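Long-range contact in proline dehydrogenase (Bradyrhizobium japonicum USDA 110, PDB 3HAZ), which probably oxidises proline to glutamate in two steps, through an FAD-dependent proline dehydrogenase and an NAD-dependent aldehyde dehydrogenase acting on glutamate semialdehyde: residues 932-944 / 954-967. Residues are numbered along the deposited sequence; the frame is centred on the assembly and turned at random.
Sequences IDRVQVGNIYVNR and QPFGGNGLSGTGPK. With NAD (nicotinamide-adenine-dinucleotide), chain D.
N939 and K967 hold the strand 939-942 and the residue before it to the PFGG-containing loop 954-967 in the aldehyde dehydrogenase fold. Within the chain this is one of the two edge strands of its sheet, which continues through parallel pairing into a strand of the second subunit. The carboxamide of N939, with CG anti to the carbonyl carbon (chi1 -73°), clips the loop backbone at two points. Its OD1 accepts from G957 N at 3.0 Å with a fairly straight N-H angle of 159°, while its ND2 donates to P955 O at 3.0 Å. The ammonium of K967 comes from the opposite direction and donates to three carbonyls. NZ bonds to G938 O at 2.8 Å, well above that carbonyl's plane. It also donates to P955 O, and to G957 O at 3.1 Å, here in plane on a lone pair. P955 O also takes the N939 ND2 bond, and the two donors reach it from opposite faces of its plane. Replacing K967 by an alanine is likely to leave G938 O and G957 O without this shared donor and to remove the charged tie between loop 954-967 and the turn leading into the strand. Q954 can be followed outward from its backbone. CB sits 4.0 Å from Y941 OH; CG, after which the chain bends, passes 4.1 Å from Y941 CE2, with ring and amide planes 59° apart. At the tip, OE1 accepts from V950 N and from a water that also takes a bond from R944 NH2, and NE2 donates to N643 of the second subunit. R944 itself pairs with E641 of that subunit. F956 carries the loop toward C794, a predicted active-site residue: its ring edge meets the nicotinamide carboxamide, with CE2 3.3 Å from NAD O7N.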
loop_
_atom_site.group_PDB
_atom_site.type_symbol
_atom_site.label_atom_id
_atom_site.label_comp_id
_atom_site.label_asym_id
_atom_site.label_seq_id
_atom_site.Cartn_x
_atom_site.Cartn_y
_atom_site.Cartn_z
ATOM N N ILE A 932 -14.445 -5.509 37.946
ATOM C CA ILE A 932 -14.314 -6.351 36.756
ATOM C C ILE A 932 -13.225 -7.409 36.951
ATOM O O ILE A 932 -13.425 -8.580 36.633
ATOM C CB ILE A 932 -13.995 -5.514 35.502
ATOM C CG1 ILE A 932 -15.187 -4.632 35.126
ATOM C CG2 ILE A 932 -13.609 -6.414 34.321
ATOM C CD1 ILE A 932 -14.842 -3.566 34.088
ATOM N N ASP A 933 -12.080 -6.985 37.476
ATOM C CA ASP A 933 -10.958 -7.886 37.726
ATOM C C ASP A 933 -11.374 -9.046 38.619
ATOM O O ASP A 933 -10.963 -10.189 38.412
ATOM C CB ASP A 933 -9.808 -7.133 38.403
ATOM C CG ASP A 933 -8.667 -8.055 38.820
ATOM O OD1 ASP A 933 -7.876 -8.445 37.934
ATOM O OD2 ASP A 933 -8.556 -8.378 40.028
ATOM N N ARG A 934 -12.194 -8.735 39.613
ATOM C CA ARG A 934 -12.544 -9.683 40.661
ATOM C C ARG A 934 -13.589 -10.728 40.252
ATOM O O ARG A 934 -13.464 -11.904 40.598
ATOM C CB ARG A 934 -13.028 -8.922 41.895
ATOM C CG ARG A 934 -13.628 -9.797 42.972
ATOM C CD ARG A 934 -12.612 -10.794 43.506
ATOM N NE ARG A 934 -13.119 -11.478 44.691
ATOM C CZ ARG A 934 -12.929 -11.056 45.935
ATOM N NH1 ARG A 934 -13.436 -11.740 46.949
ATOM N NH2 ARG A 934 -12.232 -9.948 46.162
ATOM N N VAL A 935 -14.615 -10.296 39.525
ATOM C CA VAL A 935 -15.747 -11.166 39.207
ATOM C C VAL A 935 -15.571 -11.928 37.889
ATOM O O VAL A 935 -14.821 -11.506 37.004
ATOM C CB VAL A 935 -17.068 -10.372 39.179
ATOM C CG1 VAL A 935 -17.257 -9.626 40.488
ATOM C CG2 VAL A 935 -17.080 -9.402 38.007
ATOM N N GLN A 936 -16.269 -13.052 37.762
ATOM C CA GLN A 936 -16.153 -13.898 36.576
ATOM C C GLN A 936 -17.420 -13.884 35.715
ATOM O O GLN A 936 -17.539 -14.631 34.743
ATOM C CB GLN A 936 -15.809 -15.335 36.984
ATOM C CG GLN A 936 -14.317 -15.609 37.094
ATOM C CD GLN A 936 -14.010 -17.089 37.269
ATOM O OE1 GLN A 936 -14.206 -17.652 38.346
ATOM N NE2 GLN A 936 -13.520 -17.724 36.207
ATOM N N VAL A 937 -18.360 -13.029 36.093
ATOM C CA VAL A 937 -19.644 -12.884 35.413
ATOM C C VAL A 937 -19.503 -12.726 33.898
ATOM O O VAL A 937 -18.573 -12.082 33.427
ATOM C CB VAL A 937 -20.381 -11.658 35.987
ATOM C CG1 VAL A 937 -21.741 -11.499 35.348
ATOM C CG2 VAL A 937 -20.515 -11.814 37.499
ATOM N N GLY A 938 -20.442 -13.292 33.143
ATOM C CA GLY A 938 -20.362 -13.275 31.687
ATOM C C GLY A 938 -20.558 -11.912 31.035
ATOM O O GLY A 938 -19.887 -11.577 30.058
ATOM N N ASN A 939 -21.484 -11.122 31.570
ATOM C CA ASN A 939 -21.809 -9.825 30.989
ATOM C C ASN A 939 -21.830 -8.752 32.065
ATOM O O ASN A 939 -22.634 -8.808 33.003
ATOM C CB ASN A 939 -23.156 -9.876 30.255
ATOM C CG ASN A 939 -23.075 -10.635 28.931
ATOM O OD1 ASN A 939 -23.146 -11.862 28.897
ATOM N ND2 ASN A 939 -22.945 -9.897 27.835
ATOM N N ILE A 940 -20.915 -7.796 31.938
ATOM C CA ILE A 940 -20.807 -6.684 32.878
ATOM C C ILE A 940 -21.253 -5.406 32.173
ATOM O O ILE A 940 -20.781 -5.080 31.079
ATOM C CB ILE A 940 -19.364 -6.564 33.424
ATOM C CG1 ILE A 940 -18.970 -7.872 34.128
ATOM C CG2 ILE A 940 -19.215 -5.366 34.368
ATOM C CD1 ILE A 940 -17.562 -7.880 34.672
ATOM N N TYR A 941 -22.203 -4.712 32.784
ATOM C CA TYR A 941 -22.733 -3.474 32.232
ATOM C C TYR A 941 -22.414 -2.313 33.175
ATOM O O TYR A 941 -22.762 -2.343 34.361
ATOM C CB TYR A 941 -24.245 -3.580 32.053
ATOM C CG TYR A 941 -24.700 -4.553 30.983
ATOM C CD1 TYR A 941 -25.145 -5.831 31.315
ATOM C CD2 TYR A 941 -24.712 -4.179 29.642
ATOM C CE1 TYR A 941 -25.585 -6.714 30.338
ATOM C CE2 TYR A 941 -25.145 -5.053 28.658
ATOM C CZ TYR A 941 -25.579 -6.320 29.005
ATOM O OH TYR A 941 -26.005 -7.184 28.012
ATOM N N VAL A 942 -21.758 -1.294 32.641
ATOM C CA VAL A 942 -21.292 -0.177 33.448
ATOM C C VAL A 942 -22.058 1.102 33.128
ATOM O O VAL A 942 -22.055 1.571 31.989
ATOM C CB VAL A 942 -19.782 0.055 33.238
ATOM C CG1 VAL A 942 -19.278 1.224 34.107
ATOM C CG2 VAL A 942 -19.019 -1.225 33.549
ATOM N N ASN A 943 -22.727 1.651 34.137
ATOM C CA ASN A 943 -23.412 2.929 33.993
ATOM C C ASN A 943 -24.518 2.882 32.944
ATOM O O ASN A 943 -24.780 3.868 32.259
ATOM C CB ASN A 943 -22.402 4.046 33.686
ATOM C CG ASN A 943 -21.512 4.373 34.885
ATOM O OD1 ASN A 943 -21.861 4.072 36.029
ATOM N ND2 ASN A 943 -20.356 4.986 34.625
ATOM N N ARG A 944 -25.155 1.720 32.831
ATOM C CA ARG A 944 -26.339 1.536 31.996
ATOM C C ARG A 944 -27.147 0.359 32.542
ATOM O O ARG A 944 -26.728 -0.307 33.491
ATOM C CB ARG A 944 -25.957 1.284 30.532
ATOM C CG ARG A 944 -24.985 0.119 30.321
ATOM C CD ARG A 944 -25.159 -0.490 28.934
ATOM N NE ARG A 944 -26.368 -1.310 28.871
ATOM C CZ ARG A 944 -26.802 -1.940 27.784
ATOM N NH1 ARG A 944 -27.913 -2.668 27.843
ATOM N NH2 ARG A 944 -26.132 -1.840 26.639
ATOM N N GLN A 954 -23.096 -7.317 22.279
ATOM C CA GLN A 954 -22.870 -7.939 23.580
ATOM C C GLN A 954 -23.074 -9.449 23.482
ATOM O O GLN A 954 -24.175 -9.945 23.742
ATOM C CB GLN A 954 -23.795 -7.361 24.662
ATOM C CG GLN A 954 -23.529 -5.893 24.987
ATOM C CD GLN A 954 -24.501 -4.956 24.304
ATOM O OE1 GLN A 954 -25.626 -5.343 23.986
ATOM N NE2 GLN A 954 -24.079 -3.706 24.091
ATOM N N PRO A 955 -22.023 -10.185 23.084
ATOM C CA PRO A 955 -22.130 -11.651 23.148
ATOM C C PRO A 955 -22.606 -11.999 24.543
ATOM O O PRO A 955 -22.031 -11.524 25.523
ATOM C CB PRO A 955 -20.690 -12.116 22.928
ATOM C CG PRO A 955 -20.093 -11.030 22.057
ATOM C CD PRO A 955 -20.723 -9.741 22.546
ATOM N N PHE A 956 -23.672 -12.781 24.627
ATOM C CA PHE A 956 -24.375 -12.945 25.879
ATOM C C PHE A 956 -24.295 -14.374 26.411
ATOM O O PHE A 956 -24.451 -15.333 25.662
ATOM C CB PHE A 956 -25.834 -12.516 25.712
ATOM C CG PHE A 956 -26.628 -12.615 26.978
ATOM C CD1 PHE A 956 -26.631 -11.572 27.892
ATOM C CD2 PHE A 956 -27.360 -13.757 27.267
ATOM C CE1 PHE A 956 -27.350 -11.662 29.072
ATOM C CE2 PHE A 956 -28.089 -13.851 28.446
ATOM C CZ PHE A 956 -28.083 -12.802 29.345
ATOM N N GLY A 957 -24.061 -14.506 27.713
ATOM C CA GLY A 957 -23.994 -15.811 28.343
ATOM C C GLY A 957 -23.027 -15.826 29.508
ATOM O O GLY A 957 -22.005 -15.136 29.496
ATOM N N GLY A 958 -23.340 -16.629 30.514
ATOM C CA GLY A 958 -22.582 -16.601 31.748
ATOM C C GLY A 958 -21.875 -17.903 32.037
ATOM O O GLY A 958 -21.851 -18.801 31.205
ATOM N N ASN A 959 -21.297 -17.999 33.227
ATOM C CA ASN A 959 -20.584 -19.199 33.637
ATOM C C ASN A 959 -21.006 -19.620 35.033
ATOM O O ASN A 959 -22.016 -19.137 35.555
ATOM C CB ASN A 959 -19.078 -18.967 33.563
ATOM C CG ASN A 959 -18.702 -17.535 33.877
ATOM O OD1 ASN A 959 -18.236 -16.795 33.006
ATOM N ND2 ASN A 959 -18.928 -17.125 35.122
ATOM N N GLY A 960 -20.244 -20.521 35.639
ATOM C CA GLY A 960 -20.666 -21.120 36.889
ATOM C C GLY A 960 -22.034 -21.735 36.679
ATOM O O GLY A 960 -22.272 -22.371 35.650
ATOM N N LEU A 961 -22.941 -21.527 37.631
ATOM C CA LEU A 961 -24.297 -22.066 37.542
ATOM C C LEU A 961 -25.140 -21.383 36.461
ATOM O O LEU A 961 -26.276 -21.785 36.210
ATOM C CB LEU A 961 -25.011 -21.956 38.902
ATOM C CG LEU A 961 -24.378 -22.647 40.112
ATOM C CD1 LEU A 961 -25.222 -22.434 41.391
ATOM C CD2 LEU A 961 -24.180 -24.127 39.846
ATOM N N SER A 962 -24.586 -20.356 35.822
ATOM C CA SER A 962 -25.324 -19.610 34.804
ATOM C C SER A 962 -25.149 -20.094 33.352
ATOM O O SER A 962 -25.857 -19.636 32.456
ATOM C CB SER A 962 -24.977 -18.121 34.893
ATOM O OG SER A 962 -25.477 -17.571 36.098
ATOM N N GLY A 963 -24.212 -21.000 33.107
ATOM C CA GLY A 963 -24.040 -21.511 31.753
ATOM C C GLY A 963 -22.718 -22.180 31.455
ATOM O O GLY A 963 -21.793 -22.131 32.264
ATOM N N THR A 964 -22.635 -22.815 30.284
ATOM C CA THR A 964 -21.433 -23.525 29.874
ATOM C C THR A 964 -20.590 -22.700 28.910
ATOM O O THR A 964 -19.386 -22.891 28.826
ATOM C CB THR A 964 -21.773 -24.870 29.147
ATOM O OG1 THR A 964 -22.685 -24.623 28.065
ATOM C CG2 THR A 964 -22.388 -25.881 30.104
ATOM N N GLY A 965 -21.226 -21.780 28.189
ATOM C CA GLY A 965 -20.610 -21.197 27.009
ATOM C C GLY A 965 -20.745 -22.190 25.859
ATOM O O GLY A 965 -21.210 -23.308 26.069
ATOM N N PRO A 966 -20.372 -21.781 24.635
ATOM C CA PRO A 966 -19.897 -20.431 24.324
ATOM C C PRO A 966 -21.061 -19.439 24.341
ATOM O O PRO A 966 -22.223 -19.841 24.447
ATOM C CB PRO A 966 -19.347 -20.556 22.894
ATOM C CG PRO A 966 -19.664 -21.957 22.439
ATOM C CD PRO A 966 -20.600 -22.574 23.417
ATOM N N LYS A 967 -20.737 -18.157 24.235
ATOM C CA LYS A 967 -21.732 -17.093 24.295
ATOM C C LYS A 967 -22.538 -17.005 23.004
ATOM O O LYS A 967 -21.971 -16.874 21.925
ATOM C CB LYS A 967 -21.043 -15.743 24.544
ATOM C CG LYS A 967 -20.616 -15.468 25.989
ATOM C CD LYS A 967 -19.698 -14.242 26.005
ATOM C CE LYS A 967 -19.604 -13.563 27.378
ATOM N NZ LYS A 967 -20.868 -12.882 27.727
HETATM P PA NAD D . -37.146 -24.678 32.162
HETATM O O1A NAD D . -35.838 -25.429 32.807
HETATM O O2A NAD D . -38.277 -24.755 33.101
HETATM O O5B NAD D . -37.524 -25.467 30.740
HETATM C C5B NAD D . -37.162 -24.868 29.503
HETATM C C4B NAD D . -37.208 -25.886 28.353
HETATM O O4B NAD D . -36.672 -27.225 28.677
HETATM C C3B NAD D . -38.657 -26.235 27.818
HETATM O O3B NAD D . -38.923 -26.197 26.449
HETATM C C2B NAD D . -38.987 -27.479 28.639
HETATM O O2B NAD D . -40.195 -28.171 28.416
HETATM C C1B NAD D . -37.709 -28.193 28.545
HETATM N N9A NAD D . -37.583 -29.214 29.596
HETATM C C8A NAD D . -38.181 -29.225 30.815
HETATM N N7A NAD D . -37.761 -30.404 31.498
HETATM C C5A NAD D . -36.883 -31.112 30.646
HETATM C C6A NAD D . -36.193 -32.309 30.805
HETATM N N6A NAD D . -36.326 -33.058 32.044
HETATM N N1A NAD D . -35.397 -32.774 29.809
HETATM C C2A NAD D . -35.273 -32.056 28.631
HETATM N N3A NAD D . -35.951 -30.878 28.472
HETATM C C4A NAD D . -36.759 -30.406 29.484
HETATM O O3 NAD D . -36.782 -23.086 31.775
HETATM P PN NAD D . -38.022 -22.002 31.482
HETATM O O1N NAD D . -39.116 -22.075 32.736
HETATM O O2N NAD D . -38.679 -22.329 30.215
HETATM O O5D NAD D . -37.410 -20.453 31.389
HETATM C C5D NAD D . -36.929 -19.813 32.563
HETATM C C4D NAD D . -35.438 -20.104 32.833
HETATM O O4D NAD D . -34.537 -20.127 31.642
HETATM C C3D NAD D . -34.633 -19.256 33.909
HETATM O O3D NAD D . -34.027 -19.916 34.995
HETATM C C2D NAD D . -33.756 -18.396 32.973
HETATM O O2D NAD D . -32.806 -17.485 33.489
HETATM C C1D NAD D . -33.375 -19.383 31.946
HETATM N N1N NAD D . -32.945 -18.655 30.745
HETATM C C2N NAD D . -31.579 -18.369 30.566
HETATM C C3N NAD D . -31.147 -17.630 29.384
HETATM C C7N NAD D . -29.651 -17.328 29.183
HETATM O O7N NAD D . -29.278 -16.923 28.141
HETATM N N7N NAD D . -28.695 -17.671 30.217
HETATM C C4N NAD D . -32.146 -17.179 28.384
HETATM C C5N NAD D . -33.501 -17.467 28.562
HETATM C C6N NAD D . -33.944 -18.218 29.758
HETATM O O HOH W 1 -27.774 -3.394 24.738
#